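Local coordinates for 3-keto-5-aminohexanoate cleavage enzyme (Burkholderia xenovorans LB400, PDB 3E49), which probably cleaves 3-keto-5-aminohexanoate or a related beta-keto acid with the help of a zinc ion held in a TIM barrel, at residues Arg6-Thr11 / Ala252-Gly257; Cys12-Ala17 / Ala47-His52; Leu51-Pro56 / Pro65-Glu70; Asp80-Leu85 / Pro107-Leu112. All coordinates share one frame; numbering follows the deposited sequence. Where two conformers were deposited one is given.

Contact 1 (Arg6-Thr11 / Ala252-Gly257); sequences RKVIIT and ANVRVG
The flat amide of N253 meets I9 through its oxygen. N253 OD1 accepts the backbone N-H of I9 at 2.8 Å. The bond is nearly straight (174° at the hydrogen), although the donor is tilted 28° from the carbonyl plane. The I9 side chain lies against the same oxygen, with I9 CB 3.6 Å from N253 OD1. At the other end of the amide, N253 ND2 donates to W231 O, so a bond at each end fixes its rotation. The flat guanidinium of R255 lies beyond the contact and forms salt bridges with E170 and D260. Only the stem of that side chain meets segment 6-11: R255 CD packs on T11 CG2 at 4.0 Å.

Between these groups the backbones pair as parallel strands. V254 N binds I9 O (3.0 Å), T11 N binds V254 O (2.8 Å) and V256 N binds T11 O (2.7 Å). Strands 10-13 and 253-256 are the first and last of the TIM barrel, so this pairing closes it. I10 and V254 share the face turned to helix 273-286. They lie side by side there, with I10 CG1 3.7 Å from V254 CG2. V8 CG1, anti to the backbone N (chi1 -173°), also reaches V254 CG2. T11 and R255 are on the opposite face, near H50 and the zinc ion. On that face V254 O is gripped a second time, by a water 3.1 Å from V254 O that also bonds T11 OG1.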
loop_
_atom_site.group_PDB
_atom_site.type_symbol
_atom_site.label_atom_id
_atom_site.label_comp_id
_atom_site.label_asym_id
_atom_site.label_seq_id
_atom_site.Cartn_x
_atom_site.Cartn_y
_atom_site.Cartn_z
ATOM N N ARG A 6 14.897 -10.531 -18.328
ATOM C CA ARG A 6 13.448 -10.629 -18.260
ATOM C C ARG A 6 13.028 -12.111 -18.185
ATOM O O ARG A 6 11.843 -12.410 -18.303
ATOM C CB ARG A 6 12.800 -9.959 -19.478
ATOM C CG ARG A 6 12.920 -8.419 -19.511
ATOM N N LYS A 7 13.988 -13.025 -17.994
ATOM C CA LYS A 7 13.675 -14.453 -17.935
ATOM C C LYS A 7 13.159 -14.838 -16.560
ATOM O O LYS A 7 13.626 -14.332 -15.534
ATOM C CB LYS A 7 14.915 -15.268 -18.236
ATOM C CG LYS A 7 15.599 -14.916 -19.513
ATOM C CD LYS A 7 15.229 -15.812 -20.662
ATOM C CE LYS A 7 16.176 -15.515 -21.827
ATOM N NZ LYS A 7 16.468 -16.705 -22.664
ATOM N N VAL A 8 12.201 -15.752 -16.542
ATOM C CA VAL A 8 11.614 -16.222 -15.297
ATOM C C VAL A 8 12.224 -17.509 -14.781
ATOM O O VAL A 8 12.174 -18.548 -15.454
ATOM C CB VAL A 8 10.100 -16.448 -15.480
ATOM C CG1 VAL A 8 9.428 -16.759 -14.177
ATOM C CG2 VAL A 8 9.491 -15.190 -16.115
ATOM N N ILE A 9 12.759 -17.445 -13.571
ATOM C CA ILE A 9 13.267 -18.616 -12.914
ATOM C C ILE A 9 12.119 -19.359 -12.281
ATOM O O ILE A 9 11.467 -18.820 -11.380
ATOM C CB ILE A 9 14.238 -18.289 -11.778
ATOM C CG1 ILE A 9 15.446 -17.491 -12.295
ATOM C CG2 ILE A 9 14.670 -19.591 -11.056
ATOM C CD1 ILE A 9 16.212 -16.796 -11.199
ATOM N N ILE A 10 11.918 -20.609 -12.693
ATOM C CA ILE A 10 10.912 -21.466 -12.056
ATOM C C ILE A 10 11.634 -22.397 -11.077
ATOM O O ILE A 10 12.538 -23.152 -11.475
ATOM C CB ILE A 10 10.179 -22.334 -13.067
ATOM C CG1 ILE A 10 9.465 -21.451 -14.120
ATOM C CG2 ILE A 10 9.291 -23.342 -12.364
ATOM C CD1 ILE A 10 8.775 -22.214 -15.221
ATOM N N THR A 11 11.266 -22.295 -9.808
ATOM C CA THR A 11 11.733 -23.221 -8.792
ATOM C C THR A 11 10.634 -24.265 -8.578
ATOM O O THR A 11 9.424 -23.914 -8.456
ATOM C CB THR A 11 12.062 -22.553 -7.474
ATOM O OG1 THR A 11 13.192 -21.681 -7.652
ATOM C CG2 THR A 11 12.363 -23.621 -6.400
ATOM N N ALA A 252 8.816 -10.803 -11.294
ATOM C CA ALA A 252 9.332 -11.757 -10.320
ATOM C C ALA A 252 9.521 -13.171 -10.913
ATOM O O ALA A 252 9.068 -13.486 -12.031
ATOM C CB ALA A 252 8.396 -11.863 -9.145
ATOM N N ASN A 253 10.161 -14.011 -10.104
ATOM C CA ASN A 253 10.389 -15.401 -10.404
ATOM C C ASN A 253 9.371 -16.207 -9.645
ATOM O O ASN A 253 8.676 -15.662 -8.804
ATOM C CB ASN A 253 11.819 -15.731 -10.067
ATOM C CG ASN A 253 12.748 -14.866 -10.868
ATOM O OD1 ASN A 253 12.842 -15.023 -12.093
ATOM N ND2 ASN A 253 13.387 -13.908 -10.207
ATOM N N VAL A 254 9.249 -17.493 -9.950
ATOM C CA VAL A 254 8.131 -18.273 -9.385
ATOM C C VAL A 254 8.524 -19.621 -8.779
ATOM O O VAL A 254 9.440 -20.273 -9.249
ATOM C CB VAL A 254 7.088 -18.515 -10.492
ATOM C CG1 VAL A 254 6.556 -17.167 -11.030
ATOM C CG2 VAL A 254 7.689 -19.368 -11.667
ATOM N N ARG A 255 7.775 -20.077 -7.789
ATOM C CA ARG A 255 8.021 -21.375 -7.166
ATOM C C ARG A 255 6.756 -22.172 -7.185
ATOM O O ARG A 255 5.698 -21.667 -6.798
ATOM C CB ARG A 255 8.552 -21.271 -5.740
ATOM C CG ARG A 255 8.673 -22.580 -5.026
ATOM C CD ARG A 255 9.487 -22.472 -3.806
ATOM N NE ARG A 255 9.215 -23.585 -2.911
ATOM C CZ ARG A 255 9.835 -23.814 -1.769
ATOM N NH1 ARG A 255 10.871 -23.094 -1.390
ATOM N NH2 ARG A 255 9.428 -24.807 -1.017
ATOM N N VAL A 256 6.880 -23.399 -7.675
ATOM C CA VAL A 256 5.778 -24.353 -7.695
ATOM C C VAL A 256 6.263 -25.665 -7.028
ATOM O O VAL A 256 7.383 -25.733 -6.537
ATOM C CB VAL A 256 5.188 -24.568 -9.110
ATOM C CG1 VAL A 256 4.637 -23.234 -9.666
ATOM C CG2 VAL A 256 6.221 -25.159 -10.088
ATOM N N GLY A 257 5.409 -26.683 -7.005
ATOM C CA GLY A 257 5.768 -27.986 -6.443
ATOM C C GLY A 257 4.816 -28.592 -5.449
ATOM O O GLY A 257 4.139 -27.881 -4.732
HETATM O O HOH W 1 12.147 -19.170 -8.373
#

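Contact 2 (Cys12-Ala17 / Ala47-His52); sequences CAVTGA and AVIHLH. With ZN (zinc ion), chain E.
Strands 10-13 and 48-54 run parallel, joined by C12 N to V48 O (2.8 Å), H50 N to C12 O (2.9 Å) and the longer V14 N to H50 O (3.2 Å). A water also donates to H50 O and accepts from T15 N, carrying the link past the end of the strand pair.

H50 and H52 both point to the zinc ion. H50 NE2 and H52 NE2 are each 2.2 Å from the metal, and E259 and two waters complete its shell. H52 CG is anti to its own carbonyl carbon (chi1 -66°), which brings one face of the imidazole against the turn at G16. G16 CA sits over the middle of that ring in a CH-pi contact, 3.5 Å from the centroid of the H52 ring and 13° off its normal. A17 N lies over the same face. The H50 ring is steadied by a bond from H50 ND1 to E170, and A13 CB packs against it obliquely. H52 O is buried without a polar partner, with T15 CG2 against it. V14 spreads its methyls over the other strand: V14 CG2 meets L51 CD2 at 3.7 Å, and V14 CG1 meets I49 CG2.

This is a beta-alpha-beta unit. Helix 31-44 connects the two strands and covers V14, I49 and L51, while strand 82-85 flanks strand 48-54 on its far edge.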
loop_
_atom_site.group_PDB
_atom_site.type_symbol
_atom_site.label_atom_id
_atom_site.label_comp_id
_atom_site.label_asym_id
_atom_site.label_seq_id
_atom_site.Cartn_x
_atom_site.Cartn_y
_atom_site.Cartn_z
ATOM N N CYS A 12 11.038 -25.545 -8.534
ATOM C CA CYS A 12 10.104 -26.601 -8.219
ATOM C C CYS A 12 10.536 -27.325 -6.920
ATOM O O CYS A 12 11.587 -27.899 -6.860
ATOM C CB CYS A 12 9.971 -27.579 -9.372
ATOM S SG CYS A 12 8.570 -28.678 -9.086
ATOM N N ALA A 13 9.700 -27.260 -5.889
ATOM C CA ALA A 13 9.922 -27.901 -4.594
ATOM C C ALA A 13 9.153 -29.216 -4.679
ATOM O O ALA A 13 7.923 -29.255 -4.509
ATOM C CB ALA A 13 9.378 -27.026 -3.476
ATOM N N VAL A 14 9.882 -30.312 -4.865
ATOM C CA VAL A 14 9.256 -31.589 -5.238
ATOM C C VAL A 14 8.506 -32.399 -4.184
ATOM O O VAL A 14 7.639 -33.169 -4.568
ATOM C CB VAL A 14 10.257 -32.541 -5.984
ATOM C CG1 VAL A 14 10.724 -31.911 -7.283
ATOM C CG2 VAL A 14 11.427 -32.870 -5.084
ATOM N N THR A 15 8.852 -32.280 -2.909
ATOM C CA THR A 15 8.134 -33.059 -1.854
ATOM C C THR A 15 8.040 -32.412 -0.467
ATOM O O THR A 15 6.975 -32.476 0.218
ATOM C CB THR A 15 8.732 -34.489 -1.749
ATOM O OG1 THR A 15 7.838 -35.318 -1.000
ATOM C CG2 THR A 15 10.143 -34.455 -1.130
ATOM N N GLY A 16 9.126 -31.780 -0.033
ATOM C CA GLY A 16 9.150 -31.089 1.250
ATOM C C GLY A 16 8.960 -31.982 2.485
ATOM O O GLY A 16 9.213 -33.161 2.420
ATOM N N ALA A 17 8.463 -31.395 3.575
ATOM C CA ALA A 17 8.228 -32.103 4.850
ATOM C C ALA A 17 6.868 -31.766 5.430
ATOM O O ALA A 17 6.575 -32.212 6.523
ATOM C CB ALA A 17 9.240 -31.671 5.840
ATOM N N ALA A 47 14.280 -24.484 -13.446
ATOM C CA ALA A 47 15.729 -24.265 -13.463
ATOM C C ALA A 47 16.290 -24.602 -12.091
ATOM O O ALA A 47 17.461 -24.829 -11.963
ATOM C CB ALA A 47 16.048 -22.803 -13.827
ATOM N N VAL A 48 15.453 -24.625 -11.053
ATOM C CA VAL A 48 15.898 -24.925 -9.679
ATOM C C VAL A 48 14.978 -25.951 -9.035
ATOM O O VAL A 48 13.759 -25.805 -9.067
ATOM C CB VAL A 48 15.936 -23.638 -8.761
ATOM C CG1 VAL A 48 16.383 -24.010 -7.299
ATOM C CG2 VAL A 48 16.846 -22.499 -9.396
ATOM N N ILE A 49 15.578 -26.985 -8.447
ATOM C CA ILE A 49 14.876 -28.057 -7.781
ATOM C C ILE A 49 15.161 -27.984 -6.280
ATOM O O ILE A 49 16.264 -28.155 -5.841
ATOM C CB ILE A 49 15.291 -29.457 -8.356
ATOM C CG1 ILE A 49 15.247 -29.448 -9.888
ATOM C CG2 ILE A 49 14.392 -30.529 -7.825
ATOM C CD1 ILE A 49 13.820 -29.228 -10.512
ATOM N N HIS A 50 14.133 -27.668 -5.499
ATOM C CA HIS A 50 14.230 -27.538 -4.059
ATOM C C HIS A 50 13.887 -28.916 -3.475
ATOM O O HIS A 50 12.771 -29.453 -3.682
ATOM C CB HIS A 50 13.282 -26.420 -3.582
ATOM C CG HIS A 50 13.153 -26.309 -2.104
ATOM N ND1 HIS A 50 13.682 -25.264 -1.386
ATOM C CD2 HIS A 50 12.427 -27.029 -1.225
ATOM C CE1 HIS A 50 13.352 -25.397 -0.113
ATOM N NE2 HIS A 50 12.668 -26.510 0.024
ATOM N N LEU A 51 14.839 -29.455 -2.713
ATOM C CA LEU A 51 14.806 -30.854 -2.262
ATOM C C LEU A 51 14.814 -31.135 -0.788
ATOM O O LEU A 51 15.548 -30.507 -0.008
ATOM C CB LEU A 51 16.019 -31.599 -2.883
ATOM C CG LEU A 51 15.954 -31.796 -4.395
ATOM C CD1 LEU A 51 17.339 -31.899 -5.038
ATOM C CD2 LEU A 51 15.084 -32.976 -4.767
ATOM N N HIS A 52 13.938 -32.073 -0.409
ATOM C CA HIS A 52 13.970 -32.707 0.905
ATOM C C HIS A 52 14.011 -34.202 0.620
ATOM O O HIS A 52 13.719 -34.649 -0.504
ATOM C CB HIS A 52 12.707 -32.480 1.744
ATOM C CG HIS A 52 12.461 -31.073 2.156
ATOM N ND1 HIS A 52 12.099 -30.743 3.441
ATOM C CD2 HIS A 52 12.401 -29.922 1.438
ATOM C CE1 HIS A 52 11.855 -29.446 3.508
ATOM N NE2 HIS A 52 12.024 -28.927 2.307
HETATM ZN ZN ZN E . 11.342 -26.881 1.725
HETATM O O HOH W 2 11.086 -30.540 -1.775
HETATM O O HOH W 3 12.832 -25.849 3.256
HETATM O O HOH W 4 10.620 -24.609 1.953
#

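Contact 3 (Leu51-Pro56 / Pro65-Glu70); sequences LHARDP and PAAFAE. With ZN (zinc ion), chain E.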
loop_
_atom_site.group_PDB
_atom_site.type_symbol
_atom_site.label_atom_id
_atom_site.label_comp_id
_atom_site.label_asym_id
_atom_site.label_seq_id
_atom_site.Cartn_x
_atom_site.Cartn_y
_atom_site.Cartn_z
ATOM N N LEU A 51 14.839 -29.455 -2.713
ATOM C CA LEU A 51 14.806 -30.854 -2.262
ATOM C C LEU A 51 14.814 -31.135 -0.788
ATOM O O LEU A 51 15.548 -30.507 -0.008
ATOM C CB LEU A 51 16.019 -31.599 -2.883
ATOM C CG LEU A 51 15.954 -31.796 -4.395
ATOM C CD1 LEU A 51 17.339 -31.899 -5.038
ATOM C CD2 LEU A 51 15.084 -32.976 -4.767
ATOM N N HIS A 52 13.938 -32.073 -0.409
ATOM C CA HIS A 52 13.970 -32.707 0.905
ATOM C C HIS A 52 14.011 -34.202 0.620
ATOM O O HIS A 52 13.719 -34.649 -0.504
ATOM C CB HIS A 52 12.707 -32.480 1.744
ATOM C CG HIS A 52 12.461 -31.073 2.156
ATOM N ND1 HIS A 52 12.099 -30.743 3.441
ATOM C CD2 HIS A 52 12.401 -29.922 1.438
ATOM C CE1 HIS A 52 11.855 -29.446 3.508
ATOM N NE2 HIS A 52 12.024 -28.927 2.307
ATOM N N ALA A 53 14.344 -34.968 1.664
ATOM C CA ALA A 53 14.377 -36.422 1.587
ATOM C C ALA A 53 13.328 -36.945 2.554
ATOM O O ALA A 53 12.992 -36.286 3.563
ATOM C CB ALA A 53 15.763 -36.960 1.968
ATOM N N ARG A 54 12.801 -38.117 2.226
ATOM C CA ARG A 54 11.819 -38.786 3.059
ATOM C C ARG A 54 12.278 -40.212 3.349
ATOM O O ARG A 54 13.026 -40.803 2.557
ATOM C CB ARG A 54 10.466 -38.784 2.360
ATOM C CG ARG A 54 9.774 -37.413 2.405
ATOM C CD ARG A 54 8.411 -37.433 1.757
ATOM N NE ARG A 54 7.773 -36.114 1.760
ATOM C CZ ARG A 54 7.039 -35.595 2.759
ATOM N NH1 ARG A 54 6.853 -36.239 3.904
ATOM N NH2 ARG A 54 6.503 -34.370 2.622
ATOM N N ASP A 55 11.846 -40.743 4.489
ATOM C CA ASP A 55 12.168 -42.126 4.828
ATOM C C ASP A 55 11.322 -42.943 3.894
ATOM O O ASP A 55 10.105 -42.855 3.958
ATOM C CB ASP A 55 11.822 -42.412 6.278
ATOM C CG ASP A 55 12.144 -43.843 6.692
ATOM O OD1 ASP A 55 12.229 -44.753 5.829
ATOM O OD2 ASP A 55 12.314 -44.032 7.911
ATOM N N PRO A 56 11.945 -43.745 3.016
ATOM C CA PRO A 56 11.184 -44.519 2.043
ATOM C C PRO A 56 10.270 -45.640 2.568
ATOM O O PRO A 56 9.500 -46.192 1.794
ATOM C CB PRO A 56 12.258 -45.102 1.120
ATOM C CG PRO A 56 13.490 -45.063 1.870
ATOM C CD PRO A 56 13.394 -43.983 2.907
ATOM N N PRO A 65 21.941 -37.286 5.732
ATOM C CA PRO A 65 22.543 -37.199 4.404
ATOM C C PRO A 65 22.410 -38.490 3.624
ATOM O O PRO A 65 22.258 -38.466 2.405
ATOM C CB PRO A 65 24.006 -36.841 4.703
ATOM C CG PRO A 65 24.018 -36.226 5.976
ATOM C CD PRO A 65 22.822 -36.745 6.772
ATOM N N ALA A 66 22.406 -39.625 4.321
ATOM C CA ALA A 66 22.249 -40.901 3.637
ATOM C C ALA A 66 20.937 -40.980 2.823
ATOM O O ALA A 66 20.887 -41.653 1.810
ATOM C CB ALA A 66 22.352 -42.071 4.654
ATOM N N ALA A 67 19.873 -40.286 3.253
ATOM C CA ALA A 67 18.572 -40.324 2.521
ATOM C C ALA A 67 18.599 -39.577 1.177
ATOM O O ALA A 67 17.679 -39.741 0.341
ATOM C CB ALA A 67 17.444 -39.778 3.407
ATOM N N PHE A 68 19.642 -38.766 0.966
ATOM C CA PHE A 68 19.855 -38.042 -0.295
ATOM C C PHE A 68 20.851 -38.730 -1.241
ATOM O O PHE A 68 20.947 -38.405 -2.440
ATOM C CB PHE A 68 20.462 -36.670 0.021
ATOM C CG PHE A 68 19.553 -35.745 0.799
ATOM C CD1 PHE A 68 19.398 -35.875 2.164
ATOM C CD2 PHE A 68 18.915 -34.684 0.158
ATOM C CE1 PHE A 68 18.567 -35.008 2.884
ATOM C CE2 PHE A 68 18.088 -33.797 0.875
ATOM C CZ PHE A 68 17.922 -33.950 2.224
ATOM N N ALA A 69 21.600 -39.684 -0.703
ATOM C CA ALA A 69 22.735 -40.296 -1.445
ATOM C C ALA A 69 22.463 -40.869 -2.820
ATOM O O ALA A 69 23.339 -40.809 -3.674
ATOM C CB ALA A 69 23.460 -41.331 -0.559
ATOM N N GLU A 70 21.266 -41.381 -3.083
ATOM C CA GLU A 70 20.961 -41.974 -4.374
ATOM C C GLU A 70 20.381 -40.925 -5.325
ATOM O O GLU A 70 20.801 -40.806 -6.471
ATOM C CB GLU A 70 19.957 -43.130 -4.190
ATOM C CG GLU A 70 20.352 -44.138 -3.073
ATOM C CD GLU A 70 19.206 -45.037 -2.622
ATOM O OE1 GLU A 70 18.604 -45.708 -3.469
ATOM O OE2 GLU A 70 18.928 -45.086 -1.404
HETATM ZN ZN ZN E . 11.342 -26.881 1.725
HETATM O O HOH W 5 14.971 -41.004 0.975
HETATM O O HOH W 3 12.832 -25.849 3.256
HETATM O O HOH W 4 10.620 -24.609 1.953
#
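A53 CB carries this contact. It points at segment 65-70 and settles over one face of the F68 ring, offset toward the rim. The methyl is 3.7 Å from the ring centroid and 17° off the normal, a CH-pi contact. The nearest ring atom is F68 CE1, at 3.5 Å from A53 CB. A67 CB touches the same methyl, 3.6 Å from A53 CB, so A53 is met by two consecutive residues of the short helix. L51 O lies at the edge of the F68 ring, near its plane, 4.2 Å from F68 CE2.

F68 CG is anti to its carbonyl carbon (chi1 -65°), which sends the ring from the helix back to the strand. The helical turn is weakly bonded, but F68 N to P65 O holds it at 3.0 Å. A water lies 3.1 Å from A67 O and also near R54 O. How it shares its protons there is doubtful. R54 turns its side chain the other way, to T15 OG1 and G59 O.

The contact fastens helix 65-68 to the end of strand 48-54, just past the zinc ligand H52. F71 of helix 71-78 meets both A53 and the F68 ring, and P101 and Y105 of helix 95-105 also pack on F68.

Contact 4 (Asp80-Leu85 / Pro107-Leu112); sequences DAVINL and PELASL
L85 and L109 open the strand pairing: L85 N donates to L109 O at 3.1 Å. S111 N then donates to L85 O at 2.9 Å. Before these two bonds the chains stand further apart, and water bridges them. One water donates to I83 O and accepts from E108 N, 2.8 Å from E108 N. A second accepts from I83 N and donates to E108 OE2, 2.6 Å from that oxygen. E108 OE1 has its own partners, a salt bridge to R298 and the N-H of G305. The carboxylate is thus held at both oxygens, with V82 CG1 packed 3.6 Å from E108 OE2.

N84 CG is anti to the backbone N (chi1 175°), and the amide lies against L109 CB. N84 ND2 donates to E170. N84 OD1 is 3.3 Å from S111 N, but the angle is too poor for a hydrogen bond; that N-H serves L85 O. On the opposite face L85 crosses P107 at about a right angle, with L85 CG 3.8 Å from P107 CG.

Strands 82-85 and 109-112 are parallel neighbours with their directions 33° apart. With helix 95-105 between them they form a beta-alpha-beta unit of the TIM barrel.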
loop_
_atom_site.group_PDB
_atom_site.type_symbol
_atom_site.label_atom_id
_atom_site.label_comp_id
_atom_site.label_asym_id
_atom_site.label_seq_id
_atom_site.Cartn_x
_atom_site.Cartn_y
_atom_site.Cartn_z
ATOM N N ASP A 80 20.745 -30.355 -15.750
ATOM C CA ASP A 80 21.572 -29.257 -15.222
ATOM C C ASP A 80 20.813 -28.384 -14.245
ATOM O O ASP A 80 21.348 -27.409 -13.741
ATOM C CB ASP A 80 22.116 -28.378 -16.345
ATOM C CG ASP A 80 23.223 -29.063 -17.107
ATOM O OD1 ASP A 80 23.876 -29.958 -16.481
ATOM O OD2 ASP A 80 23.449 -28.712 -18.304
ATOM N N ALA A 81 19.566 -28.731 -13.961
ATOM C CA ALA A 81 18.790 -27.951 -13.045
ATOM C C ALA A 81 19.571 -27.829 -11.749
ATOM O O ALA A 81 20.162 -28.805 -11.279
ATOM C CB ALA A 81 17.416 -28.623 -12.811
ATOM N N VAL A 82 19.586 -26.637 -11.158
ATOM C CA VAL A 82 20.273 -26.385 -9.896
ATOM C C VAL A 82 19.636 -27.144 -8.713
ATOM O O VAL A 82 18.422 -27.042 -8.462
ATOM C CB VAL A 82 20.251 -24.871 -9.507
ATOM C CG1 VAL A 82 21.092 -24.639 -8.257
ATOM C CG2 VAL A 82 20.691 -23.981 -10.648
ATOM N N ILE A 83 20.469 -27.876 -7.973
ATOM C CA ILE A 83 20.035 -28.621 -6.804
ATOM C C ILE A 83 20.071 -27.704 -5.573
ATOM O O ILE A 83 21.097 -27.104 -5.211
ATOM C CB ILE A 83 20.890 -29.905 -6.614
ATOM C CG1 ILE A 83 20.569 -30.865 -7.747
ATOM C CG2 ILE A 83 20.663 -30.530 -5.229
ATOM C CD1 ILE A 83 21.417 -32.088 -7.802
ATOM N N ASN A 84 18.930 -27.598 -4.914
ATOM C CA ASN A 84 18.786 -26.731 -3.782
ATOM C C ASN A 84 18.332 -27.585 -2.602
ATOM O O ASN A 84 17.261 -28.147 -2.645
ATOM C CB ASN A 84 17.748 -25.675 -4.163
ATOM C CG ASN A 84 17.387 -24.747 -3.047
ATOM O OD1 ASN A 84 17.777 -24.924 -1.886
ATOM N ND2 ASN A 84 16.586 -23.734 -3.387
ATOM N N LEU A 85 19.160 -27.719 -1.576
ATOM C CA LEU A 85 18.804 -28.529 -0.395
ATOM C C LEU A 85 18.264 -27.745 0.758
ATOM O O LEU A 85 18.786 -26.699 1.091
ATOM C CB LEU A 85 20.035 -29.250 0.164
ATOM C CG LEU A 85 20.757 -30.113 -0.877
ATOM C CD1 LEU A 85 21.892 -30.885 -0.171
ATOM C CD2 LEU A 85 19.762 -31.031 -1.608
ATOM N N PRO A 107 25.773 -27.978 -1.698
ATOM C CA PRO A 107 25.030 -27.644 -2.914
ATOM C C PRO A 107 25.238 -26.184 -3.346
ATOM O O PRO A 107 25.751 -25.404 -2.598
ATOM C CB PRO A 107 23.570 -27.907 -2.485
ATOM C CG PRO A 107 23.563 -27.630 -1.063
ATOM C CD PRO A 107 24.879 -28.117 -0.539
ATOM N N GLU A 108 24.840 -25.842 -4.559
ATOM C CA GLU A 108 24.934 -24.474 -5.060
ATOM C C GLU A 108 23.980 -23.578 -4.285
ATOM O O GLU A 108 24.251 -22.408 -4.052
ATOM C CB GLU A 108 24.540 -24.449 -6.527
ATOM C CG GLU A 108 25.607 -25.031 -7.471
ATOM C CD GLU A 108 25.187 -24.923 -8.885
ATOM O OE1 GLU A 108 25.676 -23.996 -9.585
ATOM O OE2 GLU A 108 24.369 -25.767 -9.321
ATOM N N LEU A 109 22.845 -24.160 -3.924
ATOM C CA LEU A 109 21.822 -23.462 -3.154
ATOM C C LEU A 109 21.388 -24.293 -1.964
ATOM O O LEU A 109 21.369 -25.531 -2.049
ATOM C CB LEU A 109 20.569 -23.213 -4.023
ATOM C CG LEU A 109 20.509 -22.042 -4.969
ATOM C CD1 LEU A 109 19.270 -22.158 -5.910
ATOM C CD2 LEU A 109 20.567 -20.717 -4.175
ATOM N N ALA A 110 20.989 -23.604 -0.886
ATOM C CA ALA A 110 20.350 -24.242 0.247
ATOM C C ALA A 110 19.235 -23.299 0.703
ATOM O O ALA A 110 19.379 -22.072 0.578
ATOM C CB ALA A 110 21.337 -24.476 1.379
ATOM N N SER A 111 18.138 -23.837 1.223
ATOM C CA SER A 111 17.069 -22.969 1.699
ATOM C C SER A 111 17.472 -22.480 3.072
ATOM O O SER A 111 18.218 -23.166 3.770
ATOM C CB SER A 111 15.746 -23.729 1.740
ATOM O OG SER A 111 15.760 -24.704 2.772
ATOM N N LEU A 112 16.998 -21.301 3.476
ATOM C CA LEU A 112 17.323 -20.737 4.787
ATOM C C LEU A 112 16.079 -19.976 5.262
ATOM O O LEU A 112 15.706 -18.947 4.673
ATOM C CB LEU A 112 18.555 -19.812 4.710
ATOM C CG LEU A 112 19.091 -19.054 5.945
ATOM C CD1 LEU A 112 19.112 -19.861 7.193
ATOM C CD2 LEU A 112 20.495 -18.517 5.689
HETATM O O HOH W 6 23.613 -27.925 -5.893
HETATM O O HOH W 7 23.302 -28.059 -8.540
#

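Overall arrangement
Contacts 1, 2 and 4 are strand pairs of the barrel wall; contact 3 leads outward from it to helix 65-68. The sheet order is 253-256, 10-13, 48-54, 82-85, 109-113. Contact 1 joins the first and last strands of the barrel, and the other three fall within the sequence it spans. Contacts 1 and 2 share strand 10-13, and their centres are about 13 Å apart. Contacts 2 and 3 share L51 and H52. Contact 4 comes later in the chain, but its centre lies about 9 Å from that of contact 2, bound to it through L51 N to N84 O. H50 and H52 of contact 2, the latter shared with contact 3, bind the zinc ion, and R255 of contact 1 and S111 of contact 4 lie close by.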